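Local coordinates for hypothetical protein Atu3615 (PDB 1ZNP) that is of unknown function but belongs to the cupin superfamily and adopts its strand-rich fold, at residues 18-22 with 23-27; 56-59 with 60-63. All coordinates share one frame; numbering follows the deposited sequence.

Contact 1 (18-22 with 23-27)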
loop_
_atom_site.group_PDB
_atom_site.type_symbol
_atom_site.label_atom_id
_atom_site.label_comp_id
_atom_site.label_asym_id
_atom_site.label_seq_id
_atom_site.Cartn_x
_atom_site.Cartn_y
_atom_site.Cartn_z
ATOM N N PRO A 18 -8.290 22.921 13.736
ATOM C CA PRO A 18 -8.829 21.558 13.724
ATOM C C PRO A 18 -9.664 21.256 12.489
ATOM O O PRO A 18 -10.519 22.045 12.086
ATOM C CB PRO A 18 -9.643 21.491 15.018
ATOM C CG PRO A 18 -10.044 22.918 15.249
ATOM C CD PRO A 18 -8.785 23.667 14.905
ATOM N N HIS A 19 -9.410 20.103 11.887
ATOM C CA HIS A 19 -10.129 19.710 10.689
ATOM C C HIS A 19 -11.330 18.864 11.080
ATOM O O HIS A 19 -11.304 18.162 12.083
ATOM C CB HIS A 19 -9.190 18.935 9.760
ATOM C CG HIS A 19 -9.773 18.651 8.413
ATOM N ND1 HIS A 19 -10.721 17.672 8.205
ATOM C CD2 HIS A 19 -9.588 19.260 7.218
ATOM C CE1 HIS A 19 -11.100 17.696 6.940
ATOM N NE2 HIS A 19 -10.429 18.650 6.319
ATOM N N PRO A 20 -12.411 18.929 10.294
ATOM C CA PRO A 20 -13.590 18.130 10.640
ATOM C C PRO A 20 -13.343 16.634 10.800
ATOM O O PRO A 20 -14.065 15.971 11.536
ATOM C CB PRO A 20 -14.556 18.438 9.499
ATOM C CG PRO A 20 -14.207 19.848 9.153
ATOM C CD PRO A 20 -12.701 19.829 9.161
ATOM N N GLU A 21 -12.327 16.104 10.127
ATOM C CA GLU A 21 -12.042 14.668 10.196
ATOM C C GLU A 21 -11.078 14.307 11.308
ATOM O O GLU A 21 -10.768 13.128 11.517
ATOM C CB GLU A 21 -11.460 14.175 8.860
ATOM C CG GLU A 21 -10.044 14.673 8.573
ATOM C CD GLU A 21 -9.622 14.465 7.128
ATOM O OE1 GLU A 21 -10.366 14.908 6.228
ATOM O OE2 GLU A 21 -8.548 13.868 6.890
ATOM N N GLY A 22 -10.605 15.318 12.025
ATOM C CA GLY A 22 -9.641 15.079 13.084
ATOM C C GLY A 22 -8.342 15.706 12.611
ATOM O O GLY A 22 -8.138 15.843 11.410
ATOM N N GLY A 23 -7.470 16.093 13.538
ATOM C CA GLY A 23 -6.219 16.719 13.155
ATOM C C GLY A 23 -6.370 18.221 12.970
ATOM O O GLY A 23 -7.424 18.790 13.253
ATOM N N PHE A 24 -5.312 18.861 12.487
ATOM C CA PHE A 24 -5.321 20.294 12.253
ATOM C C PHE A 24 -4.918 20.555 10.808
ATOM O O PHE A 24 -4.145 19.792 10.227
ATOM C CB PHE A 24 -4.352 20.990 13.221
ATOM C CG PHE A 24 -4.609 20.658 14.656
ATOM C CD1 PHE A 24 -4.212 19.431 15.177
ATOM C CD2 PHE A 24 -5.313 21.538 15.468
ATOM C CE1 PHE A 24 -4.515 19.083 16.489
ATOM C CE2 PHE A 24 -5.627 21.205 16.781
ATOM C CZ PHE A 24 -5.227 19.973 17.297
ATOM N N TYR A 25 -5.422 21.631 10.221
ATOM C CA TYR A 25 -5.096 21.902 8.836
ATOM C C TYR A 25 -5.227 23.374 8.477
ATOM O O TYR A 25 -5.699 24.188 9.268
ATOM C CB TYR A 25 -6.019 21.081 7.929
ATOM C CG TYR A 25 -7.313 21.787 7.569
ATOM C CD1 TYR A 25 -7.563 22.179 6.259
ATOM C CD2 TYR A 25 -8.274 22.090 8.541
ATOM C CE1 TYR A 25 -8.726 22.854 5.915
ATOM C CE2 TYR A 25 -9.454 22.771 8.204
ATOM C CZ TYR A 25 -9.665 23.148 6.886
ATOM O OH TYR A 25 -10.809 23.816 6.517
ATOM N N HIS A 26 -4.799 23.706 7.268
ATOM C CA HIS A 26 -4.887 25.062 6.762
ATOM C C HIS A 26 -4.828 24.960 5.252
ATOM O O HIS A 26 -3.932 24.323 4.707
ATOM C CB HIS A 26 -3.725 25.927 7.273
ATOM C CG HIS A 26 -3.632 27.259 6.598
ATOM N ND1 HIS A 26 -4.516 28.288 6.850
ATOM C CD2 HIS A 26 -2.793 27.713 5.635
ATOM C CE1 HIS A 26 -4.228 29.315 6.070
ATOM N NE2 HIS A 26 -3.187 28.992 5.323
ATOM N N GLN A 27 -5.791 25.568 4.574
ATOM C CA GLN A 27 -5.800 25.536 3.117
ATOM C C GLN A 27 -4.767 26.565 2.681
ATOM O O GLN A 27 -4.777 27.704 3.144
ATOM C CB GLN A 27 -7.185 25.891 2.571
ATOM C CG GLN A 27 -7.284 25.834 1.053
ATOM C CD GLN A 27 -8.692 26.105 0.544
ATOM O OE1 GLN A 27 -9.620 25.343 0.807
ATOM N NE2 GLN A 27 -8.854 27.202 -0.183
#

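Contact 2 (56-59 with 60-63)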
loop_
_atom_site.group_PDB
_atom_site.type_symbol
_atom_site.label_atom_id
_atom_site.label_comp_id
_atom_site.label_asym_id
_atom_site.label_seq_id
_atom_site.Cartn_x
_atom_site.Cartn_y
_atom_site.Cartn_z
ATOM N N HIS A 56 -13.284 8.877 5.884
ATOM C CA HIS A 56 -14.020 9.848 5.087
ATOM C C HIS A 56 -13.625 9.669 3.632
ATOM O O HIS A 56 -12.714 8.896 3.315
ATOM C CB HIS A 56 -13.646 11.267 5.508
ATOM C CG HIS A 56 -12.203 11.591 5.275
ATOM N ND1 HIS A 56 -11.189 11.065 6.046
ATOM C CD2 HIS A 56 -11.600 12.330 4.312
ATOM C CE1 HIS A 56 -10.024 11.465 5.570
ATOM N NE2 HIS A 56 -10.245 12.232 4.517
ATOM N N ARG A 57 -14.305 10.394 2.752
ATOM C CA ARG A 57 -13.985 10.329 1.340
ATOM C C ARG A 57 -14.341 11.629 0.620
ATOM O O ARG A 57 -15.231 12.373 1.048
ATOM C CB ARG A 57 -14.695 9.138 0.671
ATOM C CG ARG A 57 -16.194 9.277 0.558
ATOM C CD ARG A 57 -16.868 7.963 0.166
ATOM N NE ARG A 57 -18.276 7.985 0.565
ATOM C CZ ARG A 57 -19.245 8.645 -0.071
ATOM N NH1 ARG A 57 -18.996 9.346 -1.168
ATOM N NH2 ARG A 57 -20.470 8.635 0.419
ATOM N N VAL A 58 -13.593 11.901 -0.450
ATOM C CA VAL A 58 -13.806 13.057 -1.292
ATOM C C VAL A 58 -14.486 12.409 -2.492
ATOM O O VAL A 58 -13.855 11.682 -3.260
ATOM C CB VAL A 58 -12.468 13.700 -1.680
ATOM C CG1 VAL A 58 -12.707 14.940 -2.501
ATOM C CG2 VAL A 58 -11.672 14.037 -0.416
ATOM N N THR A 59 -15.785 12.666 -2.627
ATOM C CA THR A 59 -16.608 12.052 -3.665
ATOM C C THR A 59 -16.255 12.212 -5.127
ATOM O O THR A 59 -16.408 11.269 -5.898
ATOM C CB THR A 59 -18.097 12.478 -3.531
ATOM O OG1 THR A 59 -18.228 13.874 -3.829
ATOM C CG2 THR A 59 -18.616 12.208 -2.122
ATOM N N ASP A 60 -15.772 13.382 -5.523
ATOM C CA ASP A 60 -15.500 13.623 -6.935
ATOM C C ASP A 60 -14.120 14.136 -7.296
ATOM O O ASP A 60 -13.950 14.839 -8.295
ATOM C CB ASP A 60 -16.538 14.602 -7.451
ATOM C CG ASP A 60 -16.709 15.804 -6.523
ATOM O OD1 ASP A 60 -17.843 16.304 -6.412
ATOM O OD2 ASP A 60 -15.714 16.250 -5.914
ATOM N N ALA A 61 -13.128 13.789 -6.493
ATOM C CA ALA A 61 -11.786 14.249 -6.781
ATOM C C ALA A 61 -10.770 13.340 -6.137
ATOM O O ALA A 61 -11.033 12.743 -5.092
ATOM C CB ALA A 61 -11.605 15.667 -6.279
ATOM N N VAL A 62 -9.620 13.245 -6.800
ATOM C CA VAL A 62 -8.484 12.461 -6.367
ATOM C C VAL A 62 -7.652 13.294 -5.380
ATOM O O VAL A 62 -7.351 14.468 -5.625
ATOM C CB VAL A 62 -7.579 12.120 -7.568
ATOM C CG1 VAL A 62 -6.274 11.492 -7.090
ATOM C CG2 VAL A 62 -8.310 11.195 -8.519
ATOM N N GLU A 63 -7.269 12.681 -4.274
ATOM C CA GLU A 63 -6.464 13.372 -3.297
ATOM C C GLU A 63 -5.098 12.701 -3.188
ATOM O O GLU A 63 -5.003 11.482 -3.091
ATOM C CB GLU A 63 -7.168 13.366 -1.943
ATOM C CG GLU A 63 -6.346 14.003 -0.833
ATOM C CD GLU A 63 -7.200 14.462 0.329
ATOM O OE1 GLU A 63 -8.125 13.716 0.712
ATOM O OE2 GLU A 63 -6.934 15.565 0.859
HETATM O O HOH W 1 -8.051 13.680 3.541
#

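Contact 1 (18-22 with 23-27)
A beta hairpin with a five-residue loop, at one border of the cupin sheet, brings Pro18, on the short strand 17-18, against Phe24 at the start of strand 24-30. The two form an antiparallel non-hydrogen-bonded pair, with CA atoms 4.0 Å apart and side chains that diverge. Pro18, whose nitrogen carries no hydrogen, suits such a position, and its CD rests 4.1 Å from CD2 of the Phe24 ring. Beyond this pair, His19 N donates to Gly23 O over 2.7 Å in a nearly straight bond (164°), although the donor stands above the carbonyl plane. A type I turn from His19 to Gly22 then reverses the chain, and Gly22 and Gly23 take backbone angles that a side chain would obstruct. Gly22 O also receives a hydrogen bond from Tyr45 OH of the adjoining strand 41-48.

The His19 ring serves both the turn and the strand. In the ring plane, ND1 accepts the backbone N-H of Glu21 at 3.0 Å, which fixes the ring's rotation. With CG swung opposite its own backbone nitrogen (chi1 -172°), the ring reaches Tyr25 and makes an edge-to-face, T-shaped pair, centroids 4.5 Å apart and planes at 73°. The edge belongs to histidine and the face to tyrosine: His19 CD2 sits over the centre of the phenol ring, 3.4 Å from Tyr25 CG.

Contact 2 (56-59 with 60-63)
Val58, Thr59 and Asp60 carry the bend that leads the chain out of strand 56-58 and, past Ala61, into strand 63-68 of the cupin fold. Val58 points into the bend and fills its inner side with both methyls. CG1 lies opposite the backbone nitrogen (chi1 -177°) and meets the methyl CB of Ala61 at 4.0 Å, a spot where a small side chain fits; CG2 faces the carboxylate of Glu63, 3.7 Å from OE1. The side chains of Val58 and Glu63 cross at about a right angle.

At the corner itself, Thr59 and Asp60 are polar, as befits the partly exposed outside of a turn. The Thr59 hydroxyl OG1 lies beside the Asp60 carboxylate, 3.6 Å from its CG, without a hydrogen bond between them. Asp60 finds its partners elsewhere: OD2 forms a salt bridge with Arg37 and OD1 a hydrogen bond with Ser132 OG, so the corner is tied to two other loops.

The open end of the bend is spanned by water. His56 and Glu63, together with His54, recall the His-X-His...Glu pattern of cupin metal sites, though the spacing to the glutamate is longer than usual, and any such role here is inferred. Glu63 OE1 also bonds Gln109 NE2, a second grip on the buried carboxylate. The water donates to Glu63 OE1 over 2.8 Å and lies in the ring plane of His56, 2.8 Å from NE2.

How the contacts relate
Following the helix 7-14, the chain first closes the hairpin of contact 1, whose second arm runs on as strand 24-30 beside strand 41-48. Only after strand 53-54 does it reach contact 2, so the two are in series, neither nested nor crossing. Contact 1 joins the short edge strand 17-18 to its neighbour 24-30, whereas contact 2 turns the chain from strand 56-58, paired with strand 133-135, into strand 63-68 of the large sheet. Their centres lie about 16 Å apart, yet they meet through Glu21 of the hairpin turn, whose OE2 packs 3.1 Å from His56 CE1 and also hydrogen-bonds Ser53 OG.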